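Cutm, flavoprotein of carbon monoxide dehydrogenase (Hydrogenophaga pseudoflava, PDB 1FFV) binds FAD as the flavoprotein subunit of carbon monoxide dehydrogenase and probably passes on electrons released by CO oxidation. Local coordinates at residues L94-A97 / A98-I101. Residues are numbered along the deposited sequence; the frame is centred on the assembly and turned at random.
Sequences LAEA and AKLI. With FAD (flavin-adenine dinucleotide), chain J.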
loop_
_atom_site.group_PDB
_atom_site.type_symbol
_atom_site.label_atom_id
_atom_site.label_comp_id
_atom_site.label_asym_id
_atom_site.label_seq_id
_atom_site.Cartn_x
_atom_site.Cartn_y
_atom_site.Cartn_z
ATOM N N LEU C 94 -38.316 -28.126 29.663
ATOM C CA LEU C 94 -36.958 -27.589 29.605
ATOM C C LEU C 94 -36.410 -27.513 28.189
ATOM O O LEU C 94 -35.778 -26.522 27.814
ATOM C CB LEU C 94 -36.013 -28.396 30.496
ATOM C CG LEU C 94 -36.328 -28.407 31.995
ATOM C CD1 LEU C 94 -35.167 -29.042 32.750
ATOM C CD2 LEU C 94 -36.576 -26.987 32.501
ATOM N N ALA C 95 -36.701 -28.539 27.396
ATOM C CA ALA C 95 -36.235 -28.606 26.017
ATOM C C ALA C 95 -36.838 -27.498 25.152
ATOM O O ALA C 95 -36.136 -26.862 24.366
ATOM C CB ALA C 95 -36.545 -29.976 25.426
ATOM N N GLU C 96 -38.130 -27.251 25.315
ATOM C CA GLU C 96 -38.805 -26.223 24.530
ATOM C C GLU C 96 -38.515 -24.810 25.009
ATOM O O GLU C 96 -38.323 -23.908 24.203
ATOM C CB GLU C 96 -40.316 -26.473 24.512
ATOM C CG GLU C 96 -40.738 -27.604 23.586
ATOM C CD GLU C 96 -40.390 -27.322 22.127
ATOM O OE1 GLU C 96 -40.955 -26.362 21.540
ATOM O OE2 GLU C 96 -39.552 -28.067 21.569
ATOM N N ALA C 97 -38.486 -24.632 26.324
ATOM C CA ALA C 97 -38.233 -23.335 26.932
ATOM C C ALA C 97 -36.814 -22.848 26.679
ATOM O O ALA C 97 -36.576 -21.644 26.583
ATOM C CB ALA C 97 -38.506 -23.396 28.425
ATOM N N ALA C 98 -35.870 -23.781 26.579
ATOM C CA ALA C 98 -34.481 -23.416 26.332
ATOM C C ALA C 98 -34.341 -22.734 24.974
ATOM O O ALA C 98 -33.422 -21.942 24.766
ATOM C CB ALA C 98 -33.581 -24.643 26.414
ATOM N N LYS C 99 -35.269 -23.027 24.064
ATOM C CA LYS C 99 -35.259 -22.434 22.725
ATOM C C LYS C 99 -35.496 -20.934 22.791
ATOM O O LYS C 99 -35.144 -20.204 21.870
ATOM C CB LYS C 99 -36.337 -23.060 21.837
ATOM C CG LYS C 99 -36.085 -24.503 21.433
ATOM C CD LYS C 99 -37.186 -24.972 20.496
ATOM C CE LYS C 99 -37.063 -26.452 20.161
ATOM N NZ LYS C 99 -38.106 -26.852 19.160
ATOM N N LEU C 100 -36.113 -20.490 23.879
ATOM C CA LEU C 100 -36.415 -19.081 24.085
ATOM C C LEU C 100 -35.272 -18.340 24.776
ATOM O O LEU C 100 -35.392 -17.150 25.075
ATOM C CB LEU C 100 -37.692 -18.942 24.920
ATOM C CG LEU C 100 -38.924 -19.681 24.393
ATOM C CD1 LEU C 100 -40.069 -19.576 25.388
ATOM C CD2 LEU C 100 -39.321 -19.123 23.019
ATOM N N ILE C 101 -34.173 -19.036 25.043
ATOM C CA ILE C 101 -33.046 -18.407 25.714
ATOM C C ILE C 101 -31.983 -17.930 24.739
ATOM O O ILE C 101 -31.501 -18.699 23.906
ATOM C CB ILE C 101 -32.395 -19.359 26.750
ATOM C CG1 ILE C 101 -33.404 -19.699 27.848
ATOM C CG2 ILE C 101 -31.144 -18.723 27.369
ATOM C CD1 ILE C 101 -32.926 -20.798 28.781
HETATM P PA FAD J . -21.088 -17.654 33.468
HETATM O O1A FAD J . -19.793 -18.204 33.905
HETATM O O2A FAD J . -21.111 -16.614 32.599
HETATM O O5B FAD J . -21.703 -17.214 34.755
HETATM C C5B FAD J . -21.860 -18.125 35.824
HETATM C C4B FAD J . -22.076 -17.317 37.097
HETATM O O4B FAD J . -22.476 -18.329 38.070
HETATM C C3B FAD J . -20.843 -16.758 37.755
HETATM O O3B FAD J . -21.056 -15.927 38.839
HETATM C C2B FAD J . -20.107 -18.054 38.018
HETATM O O2B FAD J . -19.032 -17.845 38.869
HETATM C C1B FAD J . -21.195 -18.890 38.616
HETATM N N9A FAD J . -21.259 -20.278 38.193
HETATM C C8A FAD J . -21.306 -20.763 36.910
HETATM N N7A FAD J . -21.365 -22.091 36.863
HETATM C C5A FAD J . -21.349 -22.485 38.176
HETATM C C6A FAD J . -21.404 -23.804 38.790
HETATM N N6A FAD J . -21.469 -24.926 38.126
HETATM N N1A FAD J . -21.368 -23.790 40.153
HETATM C C2A FAD J . -21.302 -22.652 40.881
HETATM N N3A FAD J . -21.254 -21.409 40.407
HETATM C C4A FAD J . -21.287 -21.372 39.043
HETATM N N1 FAD J . -30.257 -16.049 29.778
HETATM C C2 FAD J . -31.547 -16.325 29.899
HETATM O O2 FAD J . -31.951 -17.012 30.777
HETATM N N3 FAD J . -32.523 -15.825 29.003
HETATM C C4 FAD J . -32.180 -15.020 27.951
HETATM O O4 FAD J . -33.045 -14.613 27.201
HETATM C C4X FAD J . -30.768 -14.701 27.805
HETATM N N5 FAD J . -30.374 -13.918 26.798
HETATM C C5X FAD J . -29.045 -13.649 26.702
HETATM C C6 FAD J . -28.648 -12.828 25.645
HETATM C C7 FAD J . -27.345 -12.497 25.457
HETATM C C7M FAD J . -26.948 -11.603 24.307
HETATM C C8 FAD J . -26.335 -12.998 26.351
HETATM C C8M FAD J . -24.878 -12.643 26.166
HETATM C C9 FAD J . -26.713 -13.829 27.416
HETATM C C9A FAD J . -28.053 -14.153 27.590
HETATM N N10 FAD J . -28.507 -14.988 28.652
HETATM C C10 FAD J . -29.820 -15.262 28.768
HETATM C "C1'" FAD J . -27.500 -15.568 29.601
HETATM C "C2'" FAD J . -26.906 -17.049 29.497
HETATM O "O2'" FAD J . -28.242 -17.451 29.349
HETATM C "C3'" FAD J . -26.173 -16.648 30.763
HETATM O "O3'" FAD J . -25.310 -17.137 29.711
HETATM C "C4'" FAD J . -25.396 -17.668 31.568
HETATM O "O4'" FAD J . -26.341 -16.889 32.373
HETATM C "C5'" FAD J . -24.528 -17.396 32.802
HETATM O "O5'" FAD J . -24.324 -18.933 32.364
HETATM P P FAD J . -22.900 -19.297 31.938
HETATM O O1P FAD J . -22.958 -20.827 31.724
HETATM O O2P FAD J . -22.454 -18.611 30.821
HETATM O O3P FAD J . -21.995 -18.896 33.029
#
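The side chains of E96 and K99, three residues apart, run together to their charged ends. The E96 chain bends at chi2 (-62°), which brings its carboxylate alongside the extended chain of K99. NZ of K99 meets OE2 of E96 on the syn side at 3.1 Å, 21° out of the carboxylate plane, and forms a salt bridge on an exposed face. Backbone bonds join the same stretch of chain. N of A98 bonds to O of L94 at 3.0 Å, an i to i+4 helical bond. The next two bonds span three residues: N of K99 to O of E96 at 3.2 Å, and N of L100 to O of A97 at 3.0 Å. Both are i to i+3 bonds, so the turn here is tighter than an alpha-helical one. I101 follows and belongs to the FAD pocket. Its CG2, anti to the backbone N, lies 3.5 Å from C2 of the flavin. Replaced by an alanine, I101 would lose CG1 and CG2, which would probably leave a gap beside the pyrimidine ring of the flavin. Around the turn, A98 packs on helix 78-83, L94 and A97 on L128 of helix 125-131, and L100 on Y183 of strand 180-186.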